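Local coordinates for DUF3120 domain-containing protein (Bordetella pertussis, PDB 6RGN) that is a type III secretion effector, present here as its N-terminal domain, which probably targets membranes by binding the phosphoinositide PIP2, at residues Arg86-Ser91 and Asp132-Gln137. Residues are numbered along the deposited sequence; the frame is centred on the assembly and turned at random.
Sequences RQFQAS and DAYKQQ. With SO4 (sulfate ion), chain C.
Phe88 and Tyr134 meet as a T-shaped aromatic pair and carry the contact between segments 86-91 and 132-137, which lie on helix 76-90 and helix 124-140. The edge of the Phe88 ring points at one face of Tyr134. Their centroids lie 5.6 Å apart and the planes stand at 79°. Phe88 CE2 sits 4.2 Å above the tyrosine plane, toward the rim of the ring. Farther along the phenylalanine ring, CZ comes within 4.2 Å of Tyr134 CB. Phe88 reaches across because its CG is anti to the backbone N (chi1 -179°). The helices are well separated here, with the CA atoms of Phe88 and Tyr134 10.5 Å apart, so two long side chains bridge the gap.

Both rings are buried. Leu99 of helix 96-112 and Leu55 also pack on Tyr134, and both side chains touch Asp93. The phenol OH is hydrogen-bonded to Met52 O, which ties Tyr134 to the chain that precedes helix 61-65. Ser91 OG donates to Phe88 O over 2.9 Å, back to the residue that supplies the ring. Away from the rings lies a polar cluster: Arg86 NH2 donates to Gln89 OE1, while Arg86 NH1 forms a salt bridge with Asp60.

The outer side is looser. Lys135 leads away from Phe88 as an extended chain that touches Leu96 and Leu99. Its NZ makes a weak 3.4 Å hydrogen bond to sulfate O4. His139 NE2 also binds this sulfate, which probably came from the crystallisation liquor.

The chemistry implies a small apolar bridge within the helical domain, held by ring packing, with its one phenolic polar group satisfied by a backbone carbonyl.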
loop_
_atom_site.group_PDB
_atom_site.type_symbol
_atom_site.label_atom_id
_atom_site.label_comp_id
_atom_site.label_asym_id
_atom_site.label_seq_id
_atom_site.Cartn_x
_atom_site.Cartn_y
_atom_site.Cartn_z
ATOM N N ARG A 86 -2.520 -0.381 -6.516
ATOM C CA ARG A 86 -3.488 -0.498 -7.648
ATOM C C ARG A 86 -3.247 -1.778 -8.476
ATOM O O ARG A 86 -4.225 -2.380 -9.011
ATOM C CB ARG A 86 -3.374 0.664 -8.629
ATOM C CG ARG A 86 -3.550 2.073 -8.075
ATOM C CD ARG A 86 -4.593 2.144 -7.030
ATOM N NE ARG A 86 -5.314 3.417 -6.949
ATOM C CZ ARG A 86 -6.329 3.588 -6.094
ATOM N NH1 ARG A 86 -6.950 4.774 -6.088
ATOM N NH2 ARG A 86 -6.631 2.585 -5.206
ATOM N N GLN A 87 -1.987 -2.157 -8.655
ATOM C CA GLN A 87 -1.667 -3.361 -9.445
ATOM C C GLN A 87 -2.210 -4.571 -8.663
ATOM O O GLN A 87 -2.769 -5.467 -9.291
ATOM C CB GLN A 87 -0.162 -3.438 -9.760
ATOM C CG GLN A 87 0.148 -4.363 -10.923
ATOM C CD GLN A 87 -0.305 -3.782 -12.238
ATOM O OE1 GLN A 87 0.076 -2.669 -12.579
ATOM N NE2 GLN A 87 -1.120 -4.512 -12.973
ATOM N N PHE A 88 -1.964 -4.662 -7.358
ATOM C CA PHE A 88 -2.484 -5.797 -6.568
ATOM C C PHE A 88 -4.017 -5.869 -6.709
ATOM O O PHE A 88 -4.521 -6.926 -7.044
ATOM C CB PHE A 88 -1.941 -5.773 -5.153
ATOM C CG PHE A 88 -2.446 -6.934 -4.345
ATOM C CD1 PHE A 88 -2.066 -8.236 -4.624
ATOM C CD2 PHE A 88 -3.343 -6.705 -3.337
ATOM C CE1 PHE A 88 -2.555 -9.280 -3.868
ATOM C CE2 PHE A 88 -3.857 -7.750 -2.609
ATOM C CZ PHE A 88 -3.473 -9.052 -2.887
ATOM N N GLN A 89 -4.701 -4.735 -6.547
ATOM C CA GLN A 89 -6.172 -4.590 -6.665
ATOM C C GLN A 89 -6.645 -5.035 -8.040
ATOM O O GLN A 89 -7.708 -5.697 -8.123
ATOM C CB GLN A 89 -6.578 -3.123 -6.481
ATOM C CG GLN A 89 -6.549 -2.745 -5.014
ATOM C CD GLN A 89 -6.865 -1.295 -4.752
ATOM O OE1 GLN A 89 -6.453 -0.401 -5.517
ATOM N NE2 GLN A 89 -7.695 -1.062 -3.740
ATOM N N ALA A 90 -5.896 -4.680 -9.085
ATOM C CA ALA A 90 -6.323 -4.864 -10.488
ATOM C C ALA A 90 -6.719 -6.329 -10.746
ATOM O O ALA A 90 -7.758 -6.534 -11.367
ATOM C CB ALA A 90 -5.224 -4.414 -11.411
ATOM N N SER A 91 -5.981 -7.291 -10.173
ATOM C CA SER A 91 -6.247 -8.758 -10.328
ATOM C C SER A 91 -7.378 -9.224 -9.402
ATOM O O SER A 91 -7.871 -10.336 -9.589
ATOM C CB SER A 91 -5.039 -9.577 -10.085
ATOM O OG SER A 91 -4.531 -9.230 -8.822
ATOM N N ASP A 132 -0.582 -8.756 5.312
ATOM C CA ASP A 132 -0.366 -10.024 6.044
ATOM C C ASP A 132 -1.620 -10.903 5.929
ATOM O O ASP A 132 -1.484 -12.132 5.783
ATOM C CB ASP A 132 -0.079 -9.781 7.526
ATOM C CG ASP A 132 1.366 -9.326 7.749
ATOM O OD1 ASP A 132 2.196 -9.626 6.868
ATOM O OD2 ASP A 132 1.632 -8.679 8.795
ATOM N N ALA A 133 -2.804 -10.293 5.981
ATOM C CA ALA A 133 -4.086 -11.034 5.939
ATOM C C ALA A 133 -4.281 -11.648 4.534
ATOM O O ALA A 133 -4.795 -12.773 4.410
ATOM C CB ALA A 133 -5.234 -10.089 6.279
ATOM N N TYR A 134 -4.024 -10.873 3.493
ATOM C CA TYR A 134 -4.082 -11.400 2.107
ATOM C C TYR A 134 -2.950 -12.388 1.889
ATOM O O TYR A 134 -3.193 -13.395 1.235
ATOM C CB TYR A 134 -3.991 -10.307 1.041
ATOM C CG TYR A 134 -5.301 -9.618 0.865
ATOM C CD1 TYR A 134 -6.295 -10.144 0.063
ATOM C CD2 TYR A 134 -5.488 -8.378 1.438
ATOM C CE1 TYR A 134 -7.495 -9.464 -0.114
ATOM C CE2 TYR A 134 -6.701 -7.738 1.334
ATOM C CZ TYR A 134 -7.680 -8.247 0.526
ATOM O OH TYR A 134 -8.818 -7.495 0.387
ATOM N N LYS A 135 -1.753 -12.146 2.424
ATOM C CA LYS A 135 -0.740 -13.237 2.370
ATOM C C LYS A 135 -1.293 -14.538 2.957
ATOM O O LYS A 135 -1.095 -15.540 2.302
ATOM C CB LYS A 135 0.586 -12.894 3.035
ATOM C CG LYS A 135 1.425 -11.897 2.250
ATOM C CD LYS A 135 2.716 -11.537 2.975
ATOM C CE LYS A 135 3.538 -10.478 2.254
ATOM N NZ LYS A 135 4.946 -10.619 2.702
ATOM N N GLN A 136 -1.892 -14.541 4.156
ATOM C CA GLN A 136 -2.448 -15.760 4.806
ATOM C C GLN A 136 -3.468 -16.409 3.862
ATOM O O GLN A 136 -3.417 -17.624 3.642
ATOM C CB GLN A 136 -3.074 -15.386 6.153
ATOM C CG GLN A 136 -3.877 -16.515 6.790
ATOM C CD GLN A 136 -4.613 -16.063 8.029
ATOM O OE1 GLN A 136 -4.350 -14.982 8.538
ATOM N NE2 GLN A 136 -5.486 -16.910 8.569
ATOM N N GLN A 137 -4.401 -15.623 3.354
ATOM C CA GLN A 137 -5.485 -16.106 2.459
ATOM C C GLN A 137 -4.896 -16.753 1.197
ATOM O O GLN A 137 -5.477 -17.756 0.724
ATOM C CB GLN A 137 -6.355 -14.923 2.060
ATOM C CG GLN A 137 -7.530 -15.278 1.176
ATOM C CD GLN A 137 -8.557 -14.178 1.268
ATOM O OE1 GLN A 137 -9.441 -14.208 2.144
ATOM N NE2 GLN A 137 -8.496 -13.232 0.331
HETATM S S SO4 C . 5.298 -14.700 4.290
HETATM O O1 SO4 C . 4.119 -15.235 4.915
HETATM O O2 SO4 C . 5.122 -14.720 2.856
HETATM O O3 SO4 C . 6.439 -15.494 4.656
HETATM O O4 SO4 C . 5.497 -13.347 4.717
#